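Local coordinates for protein restriction endonuclease THAI (Thermoplasma acidophilum, PDB 3NDH) that probably cleaves DNA as a restriction endonuclease of the PD-(D/E)XK type, intercalating into its specific target site without flipping bases out, at residues E128-R133 and R159-I164; L61-I66 and E89-L94. One frame throughout, in Å; residues are numbered along the deposited sequence. Where two conformers were deposited one is given.

Interaction 1: residues E128-R133 and R159-I164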
loop_
_atom_site.group_PDB
_atom_site.type_symbol
_atom_site.label_atom_id
_atom_site.label_comp_id
_atom_site.label_asym_id
_atom_site.label_seq_id
_atom_site.Cartn_x
_atom_site.Cartn_y
_atom_site.Cartn_z
ATOM N N GLU A 128 10.945 -7.556 -23.062
ATOM C CA GLU A 128 11.787 -8.430 -23.859
ATOM C C GLU A 128 12.151 -9.759 -23.183
ATOM O O GLU A 128 12.669 -10.651 -23.846
ATOM C CB GLU A 128 13.051 -7.678 -24.273
ATOM C CG GLU A 128 12.787 -6.423 -25.118
ATOM C CD GLU A 128 11.967 -6.685 -26.380
ATOM O OE1 GLU A 128 11.204 -5.777 -26.811
ATOM O OE2 GLU A 128 12.099 -7.793 -26.951
ATOM N N THR A 129 11.862 -9.913 -21.892
ATOM C CA THR A 129 12.264 -11.122 -21.148
ATOM C C THR A 129 11.141 -11.919 -20.480
ATOM O O THR A 129 11.250 -13.146 -20.359
ATOM C CB THR A 129 13.308 -10.789 -20.074
ATOM O OG1 THR A 129 12.800 -9.786 -19.184
ATOM C CG2 THR A 129 14.576 -10.282 -20.718
ATOM N N TRP A 130 10.081 -11.243 -20.049
ATOM C CA TRP A 130 9.023 -11.898 -19.288
ATOM C C TRP A 130 8.147 -12.808 -20.154
ATOM O O TRP A 130 7.845 -12.500 -21.310
ATOM C CB TRP A 130 8.143 -10.839 -18.608
ATOM C CG TRP A 130 7.045 -11.394 -17.730
ATOM C CD1 TRP A 130 7.143 -11.726 -16.420
ATOM C CD2 TRP A 130 5.689 -11.646 -18.112
ATOM N NE1 TRP A 130 5.942 -12.191 -15.965
ATOM C CE2 TRP A 130 5.023 -12.141 -16.977
ATOM C CE3 TRP A 130 4.975 -11.504 -19.303
ATOM C CZ2 TRP A 130 3.674 -12.505 -17.000
ATOM C CZ3 TRP A 130 3.639 -11.871 -19.328
ATOM C CH2 TRP A 130 3.002 -12.356 -18.182
ATOM N N HIS A 131 7.721 -13.926 -19.572
ATOM C CA HIS A 131 6.586 -14.668 -20.091
ATOM C C HIS A 131 5.791 -15.192 -18.910
ATOM O O HIS A 131 6.326 -15.264 -17.806
ATOM C CB HIS A 131 7.026 -15.804 -21.034
ATOM C CG HIS A 131 7.667 -16.962 -20.339
ATOM N ND1 HIS A 131 6.974 -18.111 -20.026
ATOM C CD2 HIS A 131 8.930 -17.149 -19.886
ATOM C CE1 HIS A 131 7.782 -18.957 -19.412
ATOM N NE2 HIS A 131 8.972 -18.397 -19.309
ATOM N N PRO A 132 4.525 -15.563 -19.134
ATOM C CA PRO A 132 3.729 -16.109 -18.020
ATOM C C PRO A 132 4.272 -17.423 -17.478
ATOM O O PRO A 132 4.624 -18.311 -18.253
ATOM C CB PRO A 132 2.343 -16.338 -18.639
ATOM C CG PRO A 132 2.317 -15.493 -19.886
ATOM C CD PRO A 132 3.733 -15.427 -20.370
ATOM N N ARG A 133 4.354 -17.528 -16.153
ATOM C CA ARG A 133 4.826 -18.745 -15.490
ATOM C C ARG A 133 3.899 -19.281 -14.397
ATOM O O ARG A 133 3.955 -20.471 -14.075
ATOM C CB ARG A 133 6.205 -18.502 -14.877
ATOM C CG ARG A 133 7.319 -18.360 -15.881
ATOM C CD ARG A 133 8.664 -18.323 -15.147
ATOM N NE ARG A 133 8.849 -17.084 -14.396
ATOM C CZ ARG A 133 9.863 -16.840 -13.564
ATOM N NH1 ARG A 133 10.800 -17.759 -13.342
ATOM N NH2 ARG A 133 9.943 -15.670 -12.942
ATOM N N ARG A 159 -0.502 -20.082 -23.544
ATOM C CA ARG A 159 -1.151 -20.267 -24.838
ATOM C C ARG A 159 -1.355 -18.918 -25.516
ATOM O O ARG A 159 -0.876 -18.683 -26.617
ATOM C CB ARG A 159 -2.497 -20.977 -24.648
ATOM C CG ARG A 159 -3.321 -21.147 -25.922
ATOM C CD ARG A 159 -4.644 -21.857 -25.631
ATOM N NE ARG A 159 -4.404 -23.188 -25.064
ATOM C CZ ARG A 159 -4.904 -23.662 -23.926
ATOM N NH1 ARG A 159 -5.744 -22.937 -23.181
ATOM N NH2 ARG A 159 -4.562 -24.887 -23.531
ATOM N N ILE A 160 -2.063 -18.027 -24.840
ATOM C CA ILE A 160 -2.368 -16.698 -25.413
ATOM C C ILE A 160 -1.084 -15.907 -25.747
ATOM O O ILE A 160 -0.965 -15.326 -26.824
ATOM C CB ILE A 160 -3.294 -15.867 -24.482
ATOM C CG1 ILE A 160 -4.638 -16.585 -24.278
ATOM C CG2 ILE A 160 -3.491 -14.426 -24.995
ATOM C CD1 ILE A 160 -5.343 -17.033 -25.560
ATOM N N PHE A 161 -0.115 -15.934 -24.835
ATOM C CA PHE A 161 1.174 -15.271 -25.031
ATOM C C PHE A 161 1.898 -15.811 -26.257
ATOM O O PHE A 161 2.457 -15.045 -27.050
ATOM C CB PHE A 161 2.033 -15.456 -23.774
ATOM C CG PHE A 161 3.338 -14.698 -23.800
ATOM C CD1 PHE A 161 3.404 -13.405 -23.293
ATOM C CD2 PHE A 161 4.493 -15.267 -24.331
ATOM C CE1 PHE A 161 4.586 -12.693 -23.309
ATOM C CE2 PHE A 161 5.682 -14.553 -24.345
ATOM C CZ PHE A 161 5.720 -13.257 -23.827
ATOM N N ASP A 162 1.882 -17.134 -26.397
ATOM C CA ASP A 162 2.494 -17.806 -27.552
ATOM C C ASP A 162 1.801 -17.399 -28.851
ATOM O O ASP A 162 2.446 -17.246 -29.879
ATOM C CB ASP A 162 2.434 -19.325 -27.363
ATOM C CG ASP A 162 3.446 -19.841 -26.335
ATOM O OD1 ASP A 162 4.307 -19.068 -25.867
ATOM O OD2 ASP A 162 3.375 -21.043 -25.990
ATOM N N GLU A 163 0.486 -17.232 -28.808
ATOM C CA GLU A 163 -0.300 -16.930 -30.010
ATOM C C GLU A 163 -0.193 -15.502 -30.499
ATOM O O GLU A 163 -0.184 -15.274 -31.699
ATOM C CB GLU A 163 -1.775 -17.253 -29.765
ATOM C CG GLU A 163 -2.028 -18.735 -29.742
ATOM C CD GLU A 163 -3.407 -19.102 -29.285
ATOM O OE1 GLU A 163 -4.008 -18.362 -28.487
ATOM O OE2 GLU A 163 -3.885 -20.159 -29.705
ATOM N N ILE A 164 -0.133 -14.541 -29.588
ATOM C CA ILE A 164 -0.183 -13.136 -29.971
ATOM C C ILE A 164 1.172 -12.442 -29.842
ATOM O O ILE A 164 1.401 -11.398 -30.456
ATOM C CB ILE A 164 -1.293 -12.359 -29.202
ATOM C CG1 ILE A 164 -0.939 -12.143 -27.729
ATOM C CG2 ILE A 164 -2.638 -13.082 -29.333
ATOM C CD1 ILE A 164 -1.979 -11.329 -26.968
#
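His-131 and Phe-161 bring the two backbones nearest, their CA atoms 7.4 Å apart, where the loop that leaves helix 120-129 passes the end of helix 154-164. From that helix Phe-161 sends its ring toward the loop, CG lying anti to the backbone N (chi1 -174°), and all the cross-segment contacts of its side chain are made with three successive residues. Pro-132 and His-131 lie over the same ring face. CD of Pro-132 sits 3.5 Å from Phe-161 CG and makes a CH-pi contact near the root of the ring, while His-131 CB makes a second one toward the far end, 3.8 Å from Phe-161 CE2; the imidazole itself turns away. Trp-130 adds its carbonyl O, 3.4 Å from Phe-161 CZ, and its indole CZ3, 4.2 Å from Phe-161 CE1. Beyond the two segments, Tyr-169 meets Phe-161 edge-to-face, and Gln-158, one turn earlier on the same helix, donates NE2 to the carbonyl O of Pro-132. With an alanine at Phe-161, Pro-132 CD and His-131 CB would probably lose the aromatic face they rest on. The join between these segments rests on dispersion and weakly polar C-H contacts rather than on charge.

Interaction 2: residues L61-I66 and E89-L94. With NA (sodium ion), chain E; nucleotides of chain C.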
loop_
_atom_site.group_PDB
_atom_site.type_symbol
_atom_site.label_atom_id
_atom_site.label_comp_id
_atom_site.label_asym_id
_atom_site.label_seq_id
_atom_site.Cartn_x
_atom_site.Cartn_y
_atom_site.Cartn_z
ATOM N N LEU A 61 -4.325 -6.106 1.122
ATOM C CA LEU A 61 -5.255 -6.663 2.073
ATOM C C LEU A 61 -6.224 -7.686 1.439
ATOM O O LEU A 61 -6.507 -8.733 2.004
ATOM C CB LEU A 61 -5.986 -5.507 2.768
ATOM C CG LEU A 61 -6.810 -5.820 4.012
ATOM C CD1 LEU A 61 -6.050 -6.691 5.029
ATOM C CD2 LEU A 61 -7.284 -4.520 4.666
ATOM N N ARG A 62 -6.733 -7.389 0.240
ATOM C CA ARG A 62 -7.550 -8.362 -0.495
ATOM C C ARG A 62 -6.773 -9.651 -0.711
ATOM O O ARG A 62 -7.324 -10.728 -0.631
ATOM C CB ARG A 62 -7.905 -7.776 -1.858
ATOM C CG ARG A 62 -8.889 -6.633 -1.821
ATOM C CD ARG A 62 -8.983 -6.064 -3.220
ATOM N NE ARG A 62 -9.824 -4.890 -3.321
ATOM C CZ ARG A 62 -9.740 -4.005 -4.313
ATOM N NH1 ARG A 62 -8.853 -4.168 -5.266
ATOM N NH2 ARG A 62 -10.544 -2.955 -4.327
ATOM N N GLU A 63 -5.478 -9.541 -0.983
ATOM C CA GLU A 63 -4.627 -10.721 -1.182
ATOM C C GLU A 63 -4.624 -11.592 0.064
ATOM O O GLU A 63 -4.741 -12.815 -0.042
ATOM C CB GLU A 63 -3.210 -10.283 -1.504
ATOM C CG GLU A 63 -2.222 -11.411 -1.771
ATOM C CD GLU A 63 -0.826 -10.911 -1.519
ATOM O OE1 GLU A 63 -0.397 -9.895 -2.147
ATOM O OE2 GLU A 63 -0.157 -11.502 -0.637
ATOM N N ARG A 64 -4.531 -10.976 1.244
ATOM C CA ARG A 64 -4.607 -11.734 2.495
ATOM C C ARG A 64 -5.888 -12.548 2.596
ATOM O O ARG A 64 -5.887 -13.680 3.051
ATOM C CB ARG A 64 -4.509 -10.812 3.712
ATOM C CG ARG A 64 -3.156 -10.265 3.957
ATOM C CD ARG A 64 -3.018 -9.791 5.400
ATOM N NE ARG A 64 -1.917 -8.871 5.501
ATOM C CZ ARG A 64 -1.980 -7.691 6.101
ATOM N NH1 ARG A 64 -3.086 -7.300 6.724
ATOM N NH2 ARG A 64 -0.911 -6.926 6.108
ATOM N N ILE A 65 -6.992 -11.933 2.176
ATOM C CA ILE A 65 -8.301 -12.568 2.212
ATOM C C ILE A 65 -8.323 -13.791 1.291
ATOM O O ILE A 65 -8.859 -14.856 1.645
ATOM C CB ILE A 65 -9.420 -11.569 1.844
ATOM C CG1 ILE A 65 -9.572 -10.549 2.975
ATOM C CG2 ILE A 65 -10.742 -12.274 1.592
ATOM C CD1 ILE A 65 -10.289 -9.233 2.622
ATOM N N ILE A 66 -7.746 -13.663 0.099
ATOM C CA ILE A 66 -7.723 -14.783 -0.834
ATOM C C ILE A 66 -6.782 -15.874 -0.345
ATOM O O ILE A 66 -7.124 -17.058 -0.391
ATOM C CB ILE A 66 -7.364 -14.311 -2.270
ATOM C CG1 ILE A 66 -8.414 -13.322 -2.813
ATOM C CG2 ILE A 66 -7.183 -15.491 -3.216
ATOM C CD1 ILE A 66 -9.838 -13.889 -2.897
ATOM N N GLU A 89 5.529 -11.045 -8.603
ATOM C CA GLU A 89 4.467 -11.966 -9.067
ATOM C C GLU A 89 3.836 -12.904 -8.059
ATOM O O GLU A 89 2.623 -12.919 -7.890
ATOM C CB GLU A 89 4.926 -12.808 -10.263
ATOM C CG GLU A 89 5.538 -12.003 -11.383
ATOM C CD GLU A 89 5.651 -12.796 -12.661
ATOM O OE1 GLU A 89 4.598 -13.107 -13.246
ATOM O OE2 GLU A 89 6.788 -13.094 -13.091
ATOM N N ILE A 90 4.667 -13.733 -7.445
ATOM C CA ILE A 90 4.196 -14.797 -6.595
ATOM C C ILE A 90 3.765 -14.210 -5.255
ATOM O O ILE A 90 4.521 -13.508 -4.603
ATOM C CB ILE A 90 5.287 -15.865 -6.360
ATOM C CG1 ILE A 90 5.845 -16.431 -7.683
ATOM C CG2 ILE A 90 4.733 -16.970 -5.478
ATOM C CD1 ILE A 90 7.053 -17.322 -7.470
ATOM N N ASP A 91 2.535 -14.502 -4.862
ATOM C CA ASP A 91 1.989 -14.029 -3.607
ATOM C C ASP A 91 1.840 -15.089 -2.540
ATOM O O ASP A 91 1.863 -14.764 -1.356
ATOM C CB ASP A 91 0.638 -13.379 -3.884
ATOM C CG ASP A 91 0.784 -12.103 -4.660
ATOM O OD1 ASP A 91 1.592 -11.218 -4.275
ATOM O OD2 ASP A 91 0.102 -11.944 -5.689
ATOM N N VAL A 92 1.703 -16.341 -2.949
ATOM C CA VAL A 92 1.390 -17.442 -2.057
ATOM C C VAL A 92 1.721 -18.722 -2.798
ATOM O O VAL A 92 1.800 -18.723 -4.028
ATOM C CB VAL A 92 -0.111 -17.358 -1.617
ATOM C CG1 VAL A 92 -1.068 -17.616 -2.777
ATOM C CG2 VAL A 92 -0.401 -18.253 -0.427
ATOM N N LYS A 93 1.998 -19.788 -2.062
ATOM C CA LYS A 93 2.161 -21.101 -2.659
ATOM C C LYS A 93 1.169 -22.049 -2.037
ATOM O O LYS A 93 0.830 -21.933 -0.856
ATOM C CB LYS A 93 3.579 -21.639 -2.505
ATOM C CG LYS A 93 4.658 -20.723 -3.030
ATOM C CD LYS A 93 6.014 -21.334 -2.761
ATOM C CE LYS A 93 7.097 -20.432 -3.268
ATOM N NZ LYS A 93 8.464 -21.014 -3.027
ATOM N N LEU A 94 0.709 -22.989 -2.855
ATOM C CA LEU A 94 -0.288 -23.969 -2.469
ATOM C C LEU A 94 0.302 -25.340 -2.791
ATOM O O LEU A 94 0.576 -25.642 -3.956
ATOM C CB LEU A 94 -1.589 -23.738 -3.245
ATOM C CG LEU A 94 -2.745 -24.720 -3.015
ATOM C CD1 LEU A 94 -3.168 -24.775 -1.540
ATOM C CD2 LEU A 94 -3.912 -24.272 -3.891
HETATM NA NA NA E . -0.481 -9.876 -6.717
ATOM P P DA C 9 -8.824 -1.594 -7.883
ATOM O OP1 DA C 9 -9.675 -2.436 -7.005
ATOM O OP2 DA C 9 -8.880 -1.790 -9.366
ATOM O "O5'" DA C 9 -9.129 -0.060 -7.566
ATOM C "C5'" DA C 9 -8.738 0.513 -6.307
ATOM C "C4'" DA C 9 -8.869 2.024 -6.327
ATOM O "O4'" DA C 9 -7.901 2.610 -7.229
ATOM C "C3'" DA C 9 -10.222 2.583 -6.759
ATOM O "O3'" DA C 9 -10.515 3.760 -5.991
ATOM C "C2'" DA C 9 -9.989 2.921 -8.224
ATOM C "C1'" DA C 9 -8.564 3.443 -8.177
ATOM N N9 DA C 9 -7.824 3.353 -9.437
ATOM C C8 DA C 9 -7.671 2.238 -10.222
ATOM N N7 DA C 9 -6.905 2.429 -11.271
ATOM C C5 DA C 9 -6.541 3.765 -11.179
ATOM C C6 DA C 9 -5.724 4.585 -11.984
ATOM N N6 DA C 9 -5.088 4.160 -13.081
ATOM N N1 DA C 9 -5.572 5.872 -11.613
ATOM C C2 DA C 9 -6.194 6.300 -10.508
ATOM N N3 DA C 9 -6.983 5.632 -9.671
ATOM C C4 DA C 9 -7.115 4.354 -10.063
ATOM P P DC C 7 2.036 -7.513 -6.207
ATOM O OP1 DC C 7 1.437 -8.827 -5.951
ATOM O OP2 DC C 7 2.448 -7.144 -7.591
ATOM O "O5'" DC C 7 1.043 -6.397 -5.665
ATOM C "C5'" DC C 7 0.222 -6.637 -4.532
ATOM C "C4'" DC C 7 -0.580 -5.397 -4.222
ATOM O "O4'" DC C 7 0.329 -4.304 -3.994
ATOM C "C3'" DC C 7 -1.469 -4.900 -5.359
ATOM O "O3'" DC C 7 -2.714 -5.642 -5.364
ATOM C "C2'" DC C 7 -1.653 -3.434 -4.985
ATOM C "C1'" DC C 7 -0.389 -3.088 -4.168
ATOM N N1 DC C 7 0.516 -2.103 -4.792
ATOM C C2 DC C 7 0.442 -0.772 -4.373
ATOM O O2 DC C 7 -0.289 -0.485 -3.412
ATOM N N3 DC C 7 1.176 0.170 -5.009
ATOM C C4 DC C 7 1.981 -0.181 -6.015
ATOM N N4 DC C 7 2.637 0.791 -6.655
ATOM C C5 DC C 7 2.134 -1.542 -6.418
ATOM C C6 DC C 7 1.392 -2.466 -5.782
HETATM O O HOH W 1 -1.578 -9.492 -4.590
HETATM O O HOH W 2 0.745 -10.871 -8.536
HETATM O O HOH W 3 -0.638 -7.779 -8.142
#
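Glu-63, on helix 58-74, and Asp-91, in segment 89-94, face each other with carboxylates stacked and their planes 25° apart, OE1 of Glu-63 3.2 Å from OD1 of Asp-91. These two acceptors share no hydrogen bond; Arg-50 of the second subunit and the sodium ion lie close by. Along Asp-91, CB packs against Glu-63 CD at 3.7 Å, and chi1 of -68°, with CG anti to the carbonyl carbon, turns the carboxylate to the metal. OD1 comes within 2.9 Å of OP1 of DC7 of chain C, without a hydrogen bond, and forms a salt bridge with this Arg-50, whose NH1 also bridges to Glu-63 OE2. OD2 binds the sodium ion at 2.4 Å. The same OP1, three waters and the carbonyl O of Ile-101 complete six ligands. Water 1 donates to Glu-63 OE1 at 2.7 Å, which makes this glutamate a second-shell group, while water 2 donates to the carbonyl O of Glu-89. One residue before Glu-63, the extended Arg-62 grips OP1 of DA9, also of chain C, with NH1 at 2.6 Å and NH2 at 2.9 Å, and NH1 is also bonded to Thr-103 OG1. The backbones of Asp-91 and Val-92 both hydrogen-bond with Ile-99, forming a classic beta bulge. A metal-binding aspartate beside the central sheet, a metal-bound backbone carbonyl on the adjacent strand 97-105 and a helix glutamate reaching a metal-bound water are consistent with the active site of the PD-(D/E)XK nucleases, the sodium probably occupying a site for a catalytic divalent cation.

Glu-89 ties the two contacts together, although their centres lie 22 Å apart. Its carboxylate, in the second segment of interaction 2, hydrogen-bonds to the indole of interaction 1: Trp-130 NE1 sits almost equally far from the two oxygens, 3.2 Å from Glu-89 OE1 and 3.1 Å from Glu-89 OE2. The same residue's backbone carbonyl faces the metal's water shell, so Glu-89 connects the outlying loop 128-133 with the metal-bearing segment 89-94. Interaction 2 is buried at the protein-DNA interface and reaches the second subunit. Interaction 1 is peripheral: the Trp-130 side chain stays about 11 Å from the sodium ion, and the nearest atom of the contact is about 8 Å from the DNA.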